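PDB 1W5B: cell division protein FtsZ 1 from Methanocaldococcus jannaschii, which binds GTP, which it probably hydrolyses, and probably polymerises into the contractile Z ring that marks the division site and recruits other division proteins. Local coordinates for residues I69-Q74 against L95-N100; V43-A48 against V125-G130. All coordinates share one frame; numbering follows the deposited sequence.

Contact 1. Residues I69-Q74 against L95-N100. With GTP (guanosine-5'-triphosphate), chain C.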
ATOM      1  N   ILE A  69     -11.660  -4.559  -8.759  1.00 21.06           N
ATOM      2  CA  ILE A  69     -11.769  -5.001 -10.136  1.00 23.70           C
ATOM      3  C   ILE A  69     -11.351  -6.451 -10.195  1.00 23.97           C
ATOM      4  O   ILE A  69     -10.487  -6.891  -9.445  1.00 25.15           O
ATOM      5  CB  ILE A  69     -10.882  -4.170 -11.081  1.00 26.27           C
ATOM      6  CG1 ILE A  69      -9.414  -4.506 -10.874  1.00 30.49           C
ATOM      7  CG2 ILE A  69     -11.116  -2.690 -10.828  1.00 30.04           C
ATOM      8  CD1 ILE A  69      -8.495  -3.761 -11.822  1.00 39.94           C
ATOM      9  N   ASN A  70     -11.974  -7.204 -11.081  1.00 23.15           N
ATOM     10  CA  ASN A  70     -11.634  -8.603 -11.190  1.00 23.97           C
ATOM     11  C   ASN A  70     -12.238  -9.132 -12.480  1.00 26.41           C
ATOM     12  O   ASN A  70     -13.140  -8.520 -13.059  1.00 23.26           O
ATOM     13  CB  ASN A  70     -12.211  -9.349  -9.980  1.00 19.04           C
ATOM     14  CG  ASN A  70     -11.445 -10.620  -9.632  1.00 21.77           C
ATOM     15  OD1 ASN A  70     -11.419 -11.033  -8.467  1.00 25.19           O
ATOM     16  ND2 ASN A  70     -10.836 -11.253 -10.627  1.00 16.53           N
ATOM     17  N   THR A  71     -11.697 -10.250 -12.938  1.00 22.51           N
ATOM     18  CA  THR A  71     -12.198 -10.929 -14.112  1.00 26.28           C
ATOM     19  C   THR A  71     -13.267 -11.899 -13.568  1.00 29.00           C
ATOM     20  O   THR A  71     -14.327 -12.089 -14.171  1.00 26.45           O
ATOM     21  CB  THR A  71     -11.067 -11.722 -14.782  1.00 28.14           C
ATOM     22  OG1 THR A  71     -10.343 -12.443 -13.774  1.00 29.05           O
ATOM     23  CG2 THR A  71     -10.108 -10.783 -15.505  1.00 25.85           C
ATOM     24  N   ASP A  72     -12.975 -12.489 -12.408  1.00 24.73           N
ATOM     25  CA  ASP A  72     -13.865 -13.446 -11.737  1.00 22.52           C
ATOM     26  C   ASP A  72     -15.085 -12.740 -11.129  1.00 23.56           C
ATOM     27  O   ASP A  72     -14.965 -12.062 -10.107  1.00 29.31           O
ATOM     28  CB  ASP A  72     -13.086 -14.154 -10.627  1.00 28.46           C
ATOM     29  CG  ASP A  72     -13.815 -15.362 -10.067  1.00 33.92           C
ATOM     30  OD1 ASP A  72     -15.039 -15.281  -9.817  1.00 40.92           O
ATOM     31  OD2 ASP A  72     -13.146 -16.395  -9.856  1.00 39.84           O
ATOM     32  N   ALA A  73     -16.254 -12.903 -11.747  1.00 23.00           N
ATOM     33  CA  ALA A  73     -17.480 -12.268 -11.249  1.00 20.86           C
ATOM     34  C   ALA A  73     -17.916 -12.819  -9.890  1.00 20.97           C
ATOM     35  O   ALA A  73     -18.551 -12.120  -9.099  1.00 27.41           O
ATOM     36  CB  ALA A  73     -18.611 -12.433 -12.265  1.00 21.57           C
ATOM     37  N   GLN A  74     -17.578 -14.074  -9.618  1.00 25.99           N
ATOM     38  CA  GLN A  74     -17.943 -14.678  -8.344  1.00 27.90           C
ATOM     39  C   GLN A  74     -17.222 -14.009  -7.189  1.00 25.04           C
ATOM     40  O   GLN A  74     -17.838 -13.677  -6.179  1.00 31.41           O
ATOM     41  CB  GLN A  74     -17.636 -16.174  -8.355  1.00 27.38           C
ATOM     42  CG  GLN A  74     -18.847 -17.018  -8.662  1.00 44.46           C
ATOM     43  CD  GLN A  74     -19.876 -16.975  -7.542  1.00 56.31           C
ATOM     44  OE1 GLN A  74     -20.940 -17.584  -7.639  1.00 61.89           O
ATOM     45  NE2 GLN A  74     -19.558 -16.257  -6.467  1.00 58.56           N
ATOM     46  N   LEU A  95     -15.132 -15.107 -15.705  1.00 31.01           N
ATOM     47  CA  LEU A  95     -14.290 -16.150 -15.114  1.00 31.27           C
ATOM     48  C   LEU A  95     -12.907 -15.616 -14.742  1.00 35.50           C
ATOM     49  O   LEU A  95     -12.453 -14.618 -15.298  1.00 39.23           O
ATOM     50  CB  LEU A  95     -14.107 -17.316 -16.086  1.00 31.03           C
ATOM     51  CG  LEU A  95     -15.319 -18.176 -16.429  1.00 36.46           C
ATOM     52  CD1 LEU A  95     -14.861 -19.364 -17.280  1.00 32.45           C
ATOM     53  CD2 LEU A  95     -15.983 -18.651 -15.145  1.00 25.55           C
ATOM     54  N   GLY A  96     -12.241 -16.291 -13.807  1.00 27.73           N
ATOM     55  CA  GLY A  96     -10.912 -15.874 -13.405  1.00 26.41           C
ATOM     56  C   GLY A  96      -9.933 -16.040 -14.550  1.00 32.12           C
ATOM     57  O   GLY A  96     -10.310 -16.509 -15.629  1.00 28.70           O
ATOM     58  N   ALA A  97      -8.676 -15.667 -14.321  1.00 30.21           N
ATOM     59  CA  ALA A  97      -7.642 -15.765 -15.346  1.00 28.53           C
ATOM     60  C   ALA A  97      -6.849 -17.070 -15.284  1.00 31.34           C
ATOM     61  O   ALA A  97      -5.900 -17.260 -16.043  1.00 32.59           O
ATOM     62  CB  ALA A  97      -6.689 -14.578 -15.240  1.00 26.31           C
ATOM     63  N   GLY A  98      -7.236 -17.963 -14.381  1.00 33.44           N
ATOM     64  CA  GLY A  98      -6.544 -19.233 -14.258  1.00 31.82           C
ATOM     65  C   GLY A  98      -5.037 -19.131 -14.102  1.00 32.19           C
ATOM     66  O   GLY A  98      -4.308 -20.013 -14.550  1.00 27.55           O
ATOM     67  N   GLY A  99      -4.568 -18.050 -13.480  1.00 35.72           N
ATOM     68  CA  GLY A  99      -3.140 -17.862 -13.259  1.00 34.10           C
ATOM     69  C   GLY A  99      -2.333 -17.273 -14.406  1.00 34.97           C
ATOM     70  O   GLY A  99      -1.114 -17.135 -14.294  1.00 37.25           O
ATOM     71  N   ASN A 100      -2.999 -16.911 -15.498  1.00 34.86           N
ATOM     72  CA  ASN A 100      -2.323 -16.354 -16.672  1.00 33.40           C
ATOM     73  C   ASN A 100      -2.282 -14.822 -16.635  1.00 30.75           C
ATOM     74  O   ASN A 100      -3.280 -14.162 -16.920  1.00 23.96           O
ATOM     75  CB  ASN A 100      -3.049 -16.810 -17.937  1.00 33.52           C
ATOM     76  CG  ASN A 100      -2.247 -16.560 -19.192  1.00 36.49           C
ATOM     77  OD1 ASN A 100      -1.630 -15.507 -19.352  1.00 45.32           O
ATOM     78  ND2 ASN A 100      -2.261 -17.527 -20.101  1.00 35.43           N
TER
HETATM   79  PG  GTP C 500      -6.488 -15.301 -11.143  1.00 23.42           P
HETATM   80  O1G GTP C 500      -5.494 -16.201 -11.900  1.00 27.52           O
HETATM   81  O2G GTP C 500      -7.351 -16.117 -10.152  1.00 25.86           O
HETATM   82  O3G GTP C 500      -7.463 -14.614 -12.116  1.00 26.98           O
HETATM   83  O3B GTP C 500      -5.577 -14.138 -10.383  1.00 27.37           O
HETATM   84  PB  GTP C 500      -5.835 -13.299  -8.999  1.00 27.18           P
HETATM   85  O1B GTP C 500      -7.246 -13.173  -8.640  1.00 21.56           O
HETATM   86  O2B GTP C 500      -5.032 -12.014  -9.177  1.00 27.80           O
HETATM   87  O3A GTP C 500      -5.159 -14.108  -7.865  1.00 26.62           O
HETATM   88  PA  GTP C 500      -5.268 -14.009  -6.330  1.00 22.31           P
HETATM   89  O1A GTP C 500      -6.244 -15.013  -5.819  1.00 22.90           O
HETATM   90  O2A GTP C 500      -5.412 -12.617  -5.903  1.00 26.31           O
HETATM   91  O5' GTP C 500      -3.811 -14.627  -5.956  1.00 25.23           O
HETATM   92  C5' GTP C 500      -2.589 -13.922  -6.204  1.00 18.26           C
HETATM   93  C4' GTP C 500      -1.664 -14.086  -5.014  1.00 22.83           C
HETATM   94  O4' GTP C 500      -2.277 -13.476  -3.860  1.00 22.14           O
HETATM   95  C3' GTP C 500      -1.445 -15.555  -4.629  1.00 17.04           C
HETATM   96  O3' GTP C 500      -0.329 -16.074  -5.330  1.00 24.65           O
HETATM   97  C2' GTP C 500      -1.139 -15.467  -3.131  1.00 26.59           C
HETATM   98  O2' GTP C 500       0.219 -15.090  -2.945  1.00 24.08           O
HETATM   99  C1' GTP C 500      -1.996 -14.261  -2.703  1.00 22.91           C
HETATM  100  N9  GTP C 500      -3.258 -14.603  -2.033  1.00 21.67           N
HETATM  101  C8  GTP C 500      -4.252 -15.469  -2.500  1.00 24.76           C
HETATM  102  N7  GTP C 500      -5.379 -15.392  -1.823  1.00 26.32           N
HETATM  103  C5  GTP C 500      -5.096 -14.498  -0.809  1.00 24.41           C
HETATM  104  C6  GTP C 500      -5.904 -13.976   0.231  1.00 29.72           C
HETATM  105  O6  GTP C 500      -6.999 -14.386   0.600  1.00 25.14           O
HETATM  106  N1  GTP C 500      -5.232 -13.014   1.010  1.00 24.90           N
HETATM  107  C2  GTP C 500      -3.919 -12.604   0.812  1.00 19.48           C
HETATM  108  N2  GTP C 500      -3.395 -11.822   1.715  1.00 19.77           N
HETATM  109  N3  GTP C 500      -3.185 -13.004  -0.209  1.00 23.23           N
HETATM  110  C4  GTP C 500      -3.821 -13.907  -1.008  1.00 15.10           C

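Contact 2. Residues V43-A48 against V125-G130. With GTP (guanosine-5'-triphosphate), chain C.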
ATOM      1  N   VAL A  43      -7.497   0.973  -5.176  1.00 20.79           N
ATOM      2  CA  VAL A  43      -7.933  -0.006  -6.163  1.00 19.45           C
ATOM      3  C   VAL A  43      -7.375  -1.398  -5.881  1.00 24.08           C
ATOM      4  O   VAL A  43      -6.158  -1.602  -5.923  1.00 27.47           O
ATOM      5  CB  VAL A  43      -7.480   0.400  -7.588  1.00 11.81           C
ATOM      6  CG1 VAL A  43      -7.967  -0.613  -8.580  1.00 14.62           C
ATOM      7  CG2 VAL A  43      -8.015   1.773  -7.947  1.00 18.04           C
ATOM      8  N   GLY A  44      -8.267  -2.347  -5.603  1.00 22.08           N
ATOM      9  CA  GLY A  44      -7.860  -3.721  -5.352  1.00 27.60           C
ATOM     10  C   GLY A  44      -8.151  -4.574  -6.578  1.00 26.34           C
ATOM     11  O   GLY A  44      -9.299  -4.662  -7.009  1.00 29.21           O
ATOM     12  N   CYS A  45      -7.115  -5.201  -7.137  1.00 27.03           N
ATOM     13  CA  CYS A  45      -7.247  -6.029  -8.337  1.00 23.32           C
ATOM     14  C   CYS A  45      -7.102  -7.507  -8.004  1.00 25.72           C
ATOM     15  O   CYS A  45      -6.203  -7.887  -7.257  1.00 23.13           O
ATOM     16  CB  CYS A  45      -6.165  -5.658  -9.351  1.00 25.12           C
ATOM     17  SG  CYS A  45      -5.902  -3.888  -9.549  1.00 33.07           S
ATOM     18  N   GLY A  46      -7.971  -8.338  -8.576  1.00 21.69           N
ATOM     19  CA  GLY A  46      -7.910  -9.767  -8.311  1.00 23.31           C
ATOM     20  C   GLY A  46      -8.490 -10.158  -6.957  1.00 19.92           C
ATOM     21  O   GLY A  46      -8.924  -9.304  -6.178  1.00 22.68           O
ATOM     22  N   GLY A  47      -8.496 -11.458  -6.679  1.00 24.58           N
ATOM     23  CA  GLY A  47      -9.031 -11.963  -5.422  1.00 22.60           C
ATOM     24  C   GLY A  47      -8.386 -11.406  -4.158  1.00 18.84           C
ATOM     25  O   GLY A  47      -9.090 -10.924  -3.264  1.00 20.05           O
ATOM     26  N   ALA A  48      -7.062 -11.483  -4.058  1.00 13.01           N
ATOM     27  CA  ALA A  48      -6.376 -10.949  -2.876  1.00 22.39           C
ATOM     28  C   ALA A  48      -6.654  -9.450  -2.791  1.00 22.53           C
ATOM     29  O   ALA A  48      -6.873  -8.906  -1.710  1.00 20.14           O
ATOM     30  CB  ALA A  48      -4.863 -11.200  -2.961  1.00 14.54           C
ATOM     31  N   VAL A 125      -3.787   7.582  -6.311  1.00 25.82           N
ATOM     32  CA  VAL A 125      -4.347   6.251  -6.470  1.00 23.78           C
ATOM     33  C   VAL A 125      -3.456   5.163  -5.887  1.00 24.18           C
ATOM     34  O   VAL A 125      -2.283   5.042  -6.252  1.00 26.76           O
ATOM     35  CB  VAL A 125      -4.581   5.928  -7.956  1.00 28.98           C
ATOM     36  CG1 VAL A 125      -5.212   4.544  -8.099  1.00 22.15           C
ATOM     37  CG2 VAL A 125      -5.463   6.994  -8.579  1.00 28.09           C
ATOM     38  N   PHE A 126      -4.019   4.377  -4.977  1.00 22.03           N
ATOM     39  CA  PHE A 126      -3.295   3.269  -4.367  1.00 25.74           C
ATOM     40  C   PHE A 126      -3.783   2.004  -5.049  1.00 24.40           C
ATOM     41  O   PHE A 126      -4.983   1.741  -5.097  1.00 26.12           O
ATOM     42  CB  PHE A 126      -3.581   3.160  -2.869  1.00 21.72           C
ATOM     43  CG  PHE A 126      -2.930   4.225  -2.043  1.00 21.47           C
ATOM     44  CD1 PHE A 126      -3.455   5.517  -2.002  1.00 25.31           C
ATOM     45  CD2 PHE A 126      -1.794   3.937  -1.295  1.00 21.72           C
ATOM     46  CE1 PHE A 126      -2.851   6.510  -1.224  1.00 27.01           C
ATOM     47  CE2 PHE A 126      -1.180   4.917  -0.512  1.00 25.39           C
ATOM     48  CZ  PHE A 126      -1.710   6.208  -0.476  1.00 30.19           C
ATOM     49  N   ILE A 127      -2.842   1.226  -5.570  1.00 21.80           N
ATOM     50  CA  ILE A 127      -3.149  -0.008  -6.270  1.00 18.69           C
ATOM     51  C   ILE A 127      -2.628  -1.159  -5.425  1.00 22.72           C
ATOM     52  O   ILE A 127      -1.432  -1.240  -5.156  1.00 23.04           O
ATOM     53  CB  ILE A 127      -2.453  -0.037  -7.644  1.00 15.77           C
ATOM     54  CG1 ILE A 127      -2.881   1.174  -8.462  1.00 25.54           C
ATOM     55  CG2 ILE A 127      -2.817  -1.301  -8.401  1.00 16.41           C
ATOM     56  CD1 ILE A 127      -2.118   1.304  -9.760  1.00 28.01           C
ATOM     57  N   THR A 128      -3.522  -2.056  -5.022  1.00 20.37           N
ATOM     58  CA  THR A 128      -3.130  -3.177  -4.194  1.00 18.31           C
ATOM     59  C   THR A 128      -3.608  -4.513  -4.745  1.00 24.06           C
ATOM     60  O   THR A 128      -4.692  -4.616  -5.330  1.00 22.36           O
ATOM     61  CB  THR A 128      -3.665  -2.994  -2.766  1.00 26.27           C
ATOM     62  OG1 THR A 128      -3.088  -3.983  -1.913  1.00 18.31           O
ATOM     63  CG2 THR A 128      -5.181  -3.121  -2.739  1.00 24.75           C
ATOM     64  N   CYS A 129      -2.788  -5.538  -4.566  1.00 20.64           N
ATOM     65  CA  CYS A 129      -3.135  -6.871  -5.033  1.00 22.19           C
ATOM     66  C   CYS A 129      -2.055  -7.834  -4.599  1.00 16.15           C
ATOM     67  O   CYS A 129      -1.030  -7.417  -4.080  1.00 21.10           O
ATOM     68  CB  CYS A 129      -3.228  -6.894  -6.558  1.00 21.33           C
ATOM     69  SG  CYS A 129      -1.614  -6.897  -7.394  1.00 30.87           S
ATOM     70  N   GLY A 130      -2.299  -9.123  -4.802  1.00 19.48           N
ATOM     71  CA  GLY A 130      -1.304 -10.127  -4.480  1.00 21.55           C
ATOM     72  C   GLY A 130      -0.723 -10.547  -5.819  1.00 24.36           C
ATOM     73  O   GLY A 130      -1.462 -10.996  -6.699  1.00 30.34           O
TER
HETATM   74  PG  GTP C 500      -6.488 -15.301 -11.143  1.00 23.42           P
HETATM   75  O1G GTP C 500      -5.494 -16.201 -11.900  1.00 27.52           O
HETATM   76  O2G GTP C 500      -7.351 -16.117 -10.152  1.00 25.86           O
HETATM   77  O3G GTP C 500      -7.463 -14.614 -12.116  1.00 26.98           O
HETATM   78  O3B GTP C 500      -5.577 -14.138 -10.383  1.00 27.37           O
HETATM   79  PB  GTP C 500      -5.835 -13.299  -8.999  1.00 27.18           P
HETATM   80  O1B GTP C 500      -7.246 -13.173  -8.640  1.00 21.56           O
HETATM   81  O2B GTP C 500      -5.032 -12.014  -9.177  1.00 27.80           O
HETATM   82  O3A GTP C 500      -5.159 -14.108  -7.865  1.00 26.62           O
HETATM   83  PA  GTP C 500      -5.268 -14.009  -6.330  1.00 22.31           P
HETATM   84  O1A GTP C 500      -6.244 -15.013  -5.819  1.00 22.90           O
HETATM   85  O2A GTP C 500      -5.412 -12.617  -5.903  1.00 26.31           O
HETATM   86  O5' GTP C 500      -3.811 -14.627  -5.956  1.00 25.23           O
HETATM   87  C5' GTP C 500      -2.589 -13.922  -6.204  1.00 18.26           C
HETATM   88  C4' GTP C 500      -1.664 -14.086  -5.014  1.00 22.83           C
HETATM   89  O4' GTP C 500      -2.277 -13.476  -3.860  1.00 22.14           O
HETATM   90  C3' GTP C 500      -1.445 -15.555  -4.629  1.00 17.04           C
HETATM   91  O3' GTP C 500      -0.329 -16.074  -5.330  1.00 24.65           O
HETATM   92  C2' GTP C 500      -1.139 -15.467  -3.131  1.00 26.59           C
HETATM   93  O2' GTP C 500       0.219 -15.090  -2.945  1.00 24.08           O
HETATM   94  C1' GTP C 500      -1.996 -14.261  -2.703  1.00 22.91           C
HETATM   95  N9  GTP C 500      -3.258 -14.603  -2.033  1.00 21.67           N
HETATM   96  C8  GTP C 500      -4.252 -15.469  -2.500  1.00 24.76           C
HETATM   97  N7  GTP C 500      -5.379 -15.392  -1.823  1.00 26.32           N
HETATM   98  C5  GTP C 500      -5.096 -14.498  -0.809  1.00 24.41           C
HETATM   99  C6  GTP C 500      -5.904 -13.976   0.231  1.00 29.72           C
HETATM  100  O6  GTP C 500      -6.999 -14.386   0.600  1.00 25.14           O
HETATM  101  N1  GTP C 500      -5.232 -13.014   1.010  1.00 24.90           N
HETATM  102  C2  GTP C 500      -3.919 -12.604   0.812  1.00 19.48           C
HETATM  103  N2  GTP C 500      -3.395 -11.822   1.715  1.00 19.77           N
HETATM  104  N3  GTP C 500      -3.185 -13.004  -0.209  1.00 23.23           N
HETATM  105  C4  GTP C 500      -3.821 -13.907  -1.008  1.00 15.10           C
HETATM  106  O   HOH W   1      -4.826  -9.889  -6.030  1.00 26.71           O

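Contact 1. Residues I69-Q74 against L95-N100
Thr-71 packs closely against the backbone of Leu-95 and Gly-96, and this is the dense part of the contact. Its CB lies 3.3 Å from Leu-95 O, and its OG1 reaches within 3.5 Å of Gly-96 CA. With chi1 at 46°, OG1 is tucked between the backbone N and carbonyl carbon of Thr-71; there it hydrogen-bonds Thr-135 OG1, which tethers the loop to helix 135-149. Beside it, CB of Asp-72 lies 3.9 Å from Gly-96 N, so the two loops meet largely by close packing.

The outer side is looser. CB of Leu-95 leaves its CA heading away from 69-74, and the residue is exposed, while the Asp-72 carboxylate turns back to its own helix as an N-cap, accepting from Gln-75 N and, weakly, from Gln-74 N. On the far side of Gly-96, Ala-97 to Asn-100 form a type I' turn closed by Asn-100 N to Ala-97 O. This turn grips the gamma-phosphate from two points: Ala-97 N donates to GTP O3G (2.7 Å, 160° at the hydrogen) and Gly-99 N to GTP O1G (2.6 Å). Such backbone-amide binding of the terminal phosphate is typical of the tubulin/FtsZ nucleotide site.

Contact 2. Residues V43-A48 against V125-G130
Val-43 and Val-125 cross their branches obliquely, CG2 of Val-43 meeting CG1 of Val-125 at 3.9 Å, on the sheet face that also carries Ile-127. CG1 of Val-43 stands anti to its backbone N (chi1 -179°), which leaves CG2 as the branch that meets Val-125. Further along, Cys-45 SG comes to 4.2 Å from the CG2 branch of Ile-127. On the other face Thr-128 lays its methyl CG2 alongside Gly-44, 3.8 Å from the CA, while its hydroxyl OG1 hydrogen-bonds Val-157 O on strand 153-160. At the C-terminal end of the pair, CB of Cys-129 comes to 3.2 Å from Cys-45 O.

Parallel pairing fixes this register: Val-43 N donates almost straight to Phe-126 O (2.6 Å, 173°), Thr-128 N to Val-43 O, and Cys-45 N to Thr-128 O. Past Cys-45 the strands part, and a water bridges Cys-45 O, Gly-130 N and GTP O2A. Gly-47 N then donates to GTP O1B and Ala-48 N to GTP O2A (2.7 Å), while Ala-48 CB lies 3.5 Å from GTP C4, in the guanine, a strand-turn-helix arrangement consistent with a Rossmann-type glycine-rich turn.

The pair occupies the middle of the six-stranded parallel sheet, between strands 64-70 and 153-160; helix 135-149 packs on Ile-127 and Cys-45, and helix 207-227 on Phe-126 and Thr-128.

Contact 2 belongs to the buried core of the GTPase domain, whereas contact 1 lies farther out, partly open to solvent. Strands 40-45 and 64-70 are neighbours in the same parallel sheet, and the two sites join there: Ile-69 N lies 2.9 Å from Gly-44 O, a probable hydrogen bond, and Ile-69 CD1 packs on Cys-45 SG. Along the chain, contact 1 is nested within the loop that contact 2 closes. Regular strand hydrogen bonds and apolar branches hold 43-48 to 125-130; close packing of loop backbone round Thr-71 joins 69-74 to 95-100. They share one GTP, contact 2 serving its alpha- and beta-phosphates and contact 1 its gamma-phosphate.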